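Local coordinates for protein A6 homolog (PDB 6BR8) that binds phospholipids and probably acts in poxvirus membrane assembly, in the step from immature to mature virion, at residues A[155-160]-A[216-221]. Numbering follows the deposited sequence.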
loop_
_atom_site.group_PDB
_atom_site.type_symbol
_atom_site.label_atom_id
_atom_site.label_comp_id
_atom_site.label_asym_id
_atom_site.label_seq_id
_atom_site.Cartn_x
_atom_site.Cartn_y
_atom_site.Cartn_z
ATOM N N ASN A 155 11.709 1.015 -13.725
ATOM C CA ASN A 155 10.874 1.264 -14.890
ATOM C C ASN A 155 11.045 2.711 -15.357
ATOM O O ASN A 155 10.835 3.655 -14.594
ATOM C CB ASN A 155 9.422 0.954 -14.553
ATOM C CG ASN A 155 8.561 0.834 -15.763
ATOM O OD1 ASN A 155 8.556 1.713 -16.612
ATOM N ND2 ASN A 155 7.843 -0.281 -15.874
ATOM N N GLU A 156 11.451 2.882 -16.609
ATOM C CA GLU A 156 11.784 4.191 -17.151
ATOM C C GLU A 156 10.551 5.017 -17.506
ATOM O O GLU A 156 10.575 6.244 -17.386
ATOM C CB GLU A 156 12.670 4.032 -18.384
ATOM C CG GLU A 156 13.101 5.341 -19.015
ATOM C CD GLU A 156 12.361 5.632 -20.308
ATOM O OE1 GLU A 156 11.505 4.805 -20.699
ATOM O OE2 GLU A 156 12.642 6.679 -20.937
ATOM N N ARG A 157 9.473 4.382 -17.960
ATOM C CA ARG A 157 8.283 5.162 -18.238
ATOM C C ARG A 157 7.697 5.675 -16.943
ATOM O O ARG A 157 7.259 6.827 -16.873
ATOM C CB ARG A 157 7.270 4.338 -19.020
ATOM C CG ARG A 157 7.732 3.914 -20.412
ATOM C CD ARG A 157 6.746 2.932 -21.000
ATOM N NE ARG A 157 5.447 3.551 -21.254
ATOM C CZ ARG A 157 4.297 2.884 -21.304
ATOM N NH1 ARG A 157 4.282 1.577 -21.100
ATOM N NH2 ARG A 157 3.165 3.527 -21.558
ATOM N N LEU A 158 7.750 4.853 -15.900
ATOM C CA LEU A 158 7.318 5.271 -14.572
ATOM C C LEU A 158 8.162 6.438 -14.065
ATOM O O LEU A 158 7.657 7.372 -13.425
ATOM C CB LEU A 158 7.422 4.076 -13.628
ATOM C CG LEU A 158 6.428 3.910 -12.494
ATOM C CD1 LEU A 158 5.020 3.925 -13.064
ATOM C CD2 LEU A 158 6.718 2.592 -11.776
ATOM N N HIS A 159 9.460 6.397 -14.334
ATOM C CA HIS A 159 10.321 7.468 -13.854
ATOM C C HIS A 159 9.998 8.763 -14.577
ATOM O O HIS A 159 9.926 9.840 -13.964
ATOM C CB HIS A 159 11.785 7.097 -14.054
ATOM C CG HIS A 159 12.729 8.069 -13.437
ATOM N ND1 HIS A 159 13.809 8.593 -14.116
ATOM C CD2 HIS A 159 12.755 8.625 -12.205
ATOM C CE1 HIS A 159 14.462 9.425 -13.326
ATOM N NE2 HIS A 159 13.844 9.465 -12.160
ATOM N N VAL A 160 9.770 8.663 -15.885
ATOM C CA VAL A 160 9.353 9.819 -16.658
ATOM C C VAL A 160 8.043 10.372 -16.112
ATOM O O VAL A 160 7.937 11.567 -15.800
ATOM C CB VAL A 160 9.258 9.447 -18.144
ATOM C CG1 VAL A 160 8.635 10.573 -18.926
ATOM C CG2 VAL A 160 10.661 9.130 -18.671
ATOM N N ILE A 216 -2.260 3.740 -16.689
ATOM C CA ILE A 216 -2.857 2.443 -16.981
ATOM C C ILE A 216 -1.951 1.652 -17.912
ATOM O O ILE A 216 -1.652 0.475 -17.670
ATOM C CB ILE A 216 -4.247 2.639 -17.597
ATOM C CG1 ILE A 216 -5.167 3.337 -16.593
ATOM C CG2 ILE A 216 -4.812 1.292 -18.150
ATOM C CD1 ILE A 216 -5.586 2.471 -15.440
ATOM N N SER A 217 -1.524 2.281 -19.008
ATOM C CA SER A 217 -0.661 1.608 -19.972
ATOM C C SER A 217 0.556 1.001 -19.299
ATOM O O SER A 217 0.813 -0.193 -19.438
ATOM C CB SER A 217 -0.207 2.584 -21.038
ATOM O OG SER A 217 0.833 2.016 -21.807
ATOM N N ILE A 218 1.310 1.819 -18.552
ATOM C CA ILE A 218 2.492 1.332 -17.849
ATOM C C ILE A 218 2.150 0.128 -16.989
ATOM O O ILE A 218 2.785 -0.927 -17.092
ATOM C CB ILE A 218 3.098 2.453 -16.993
ATOM C CG1 ILE A 218 3.891 3.424 -17.866
ATOM C CG2 ILE A 218 3.936 1.860 -15.868
ATOM C CD1 ILE A 218 4.375 4.621 -17.100
ATOM N N VAL A 219 1.156 0.273 -16.103
ATOM C CA VAL A 219 0.857 -0.832 -15.205
ATOM C C VAL A 219 0.345 -2.047 -15.980
ATOM O O VAL A 219 0.712 -3.188 -15.672
ATOM C CB VAL A 219 -0.110 -0.360 -14.114
ATOM C CG1 VAL A 219 -0.433 -1.484 -13.142
ATOM C CG2 VAL A 219 0.542 0.808 -13.378
ATOM N N GLN A 220 -0.454 -1.831 -17.028
ATOM C CA GLN A 220 -0.934 -2.965 -17.803
ATOM C C GLN A 220 0.218 -3.685 -18.483
ATOM O O GLN A 220 0.205 -4.918 -18.597
ATOM C CB GLN A 220 -1.956 -2.522 -18.856
ATOM C CG GLN A 220 -2.481 -3.718 -19.697
ATOM C CD GLN A 220 -3.467 -4.556 -18.908
ATOM O OE1 GLN A 220 -4.456 -4.040 -18.402
ATOM N NE2 GLN A 220 -3.185 -5.847 -18.767
ATOM N N CYS A 221 1.198 -2.931 -18.991
ATOM C CA CYS A 221 2.349 -3.552 -19.631
ATOM C C CYS A 221 3.222 -4.277 -18.633
ATOM O O CYS A 221 3.952 -5.187 -19.023
ATOM C CB CYS A 221 3.185 -2.514 -20.384
ATOM S SG CYS A 221 2.396 -1.989 -21.899
#
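Two nearly antiparallel helices of the lipid-binding C-terminal part of A6 meet where R157 and I218 face each other, at the N-terminal end of helix 156-170 and along helix 212-225. The short segment axes run at 158° and approach to 10.2 Å, a spacing bridged by side chains. I218 points at the first turn of helix 156-170, its CD1 3.5 Å from R157 CB. R157 passes it in the opposite direction. With its chain bent at chi3 (66°), R157 lays the guanidinium over the isoleucine, so that I218 CG1 lies 3.5 Å from R157 CZ, above the centre of one face. The edge of the same group takes the polar partner: R157 NH2 donates to S217 OG at 2.8 Å. The N-H...O angle is 174° and the oxygen lies in the guanidinium plane. One apolar face contact and one nearly straight in-plane bond together probably hold the rotation of the guanidinium, although R157 is solvent-exposed, on an outer side of the contact.

This is helix-helix packing at the border of a lipid pocket in a largely helical fold. On the pocket side, L158 CD1 touches I218 CG2 at 3.6 Å, and the leucine side chain also comes within about 4 Å of a bound phosphatidylethanolamine; V219, next in sequence to I218, belongs to the pocket of such a lipid. N155 N-caps helix 156-170 through OD1, which accepts weak bonds from the amides of R157 and L158, while its ND2 is hydrogen-bonded to E151 of the preceding helix, 134-154.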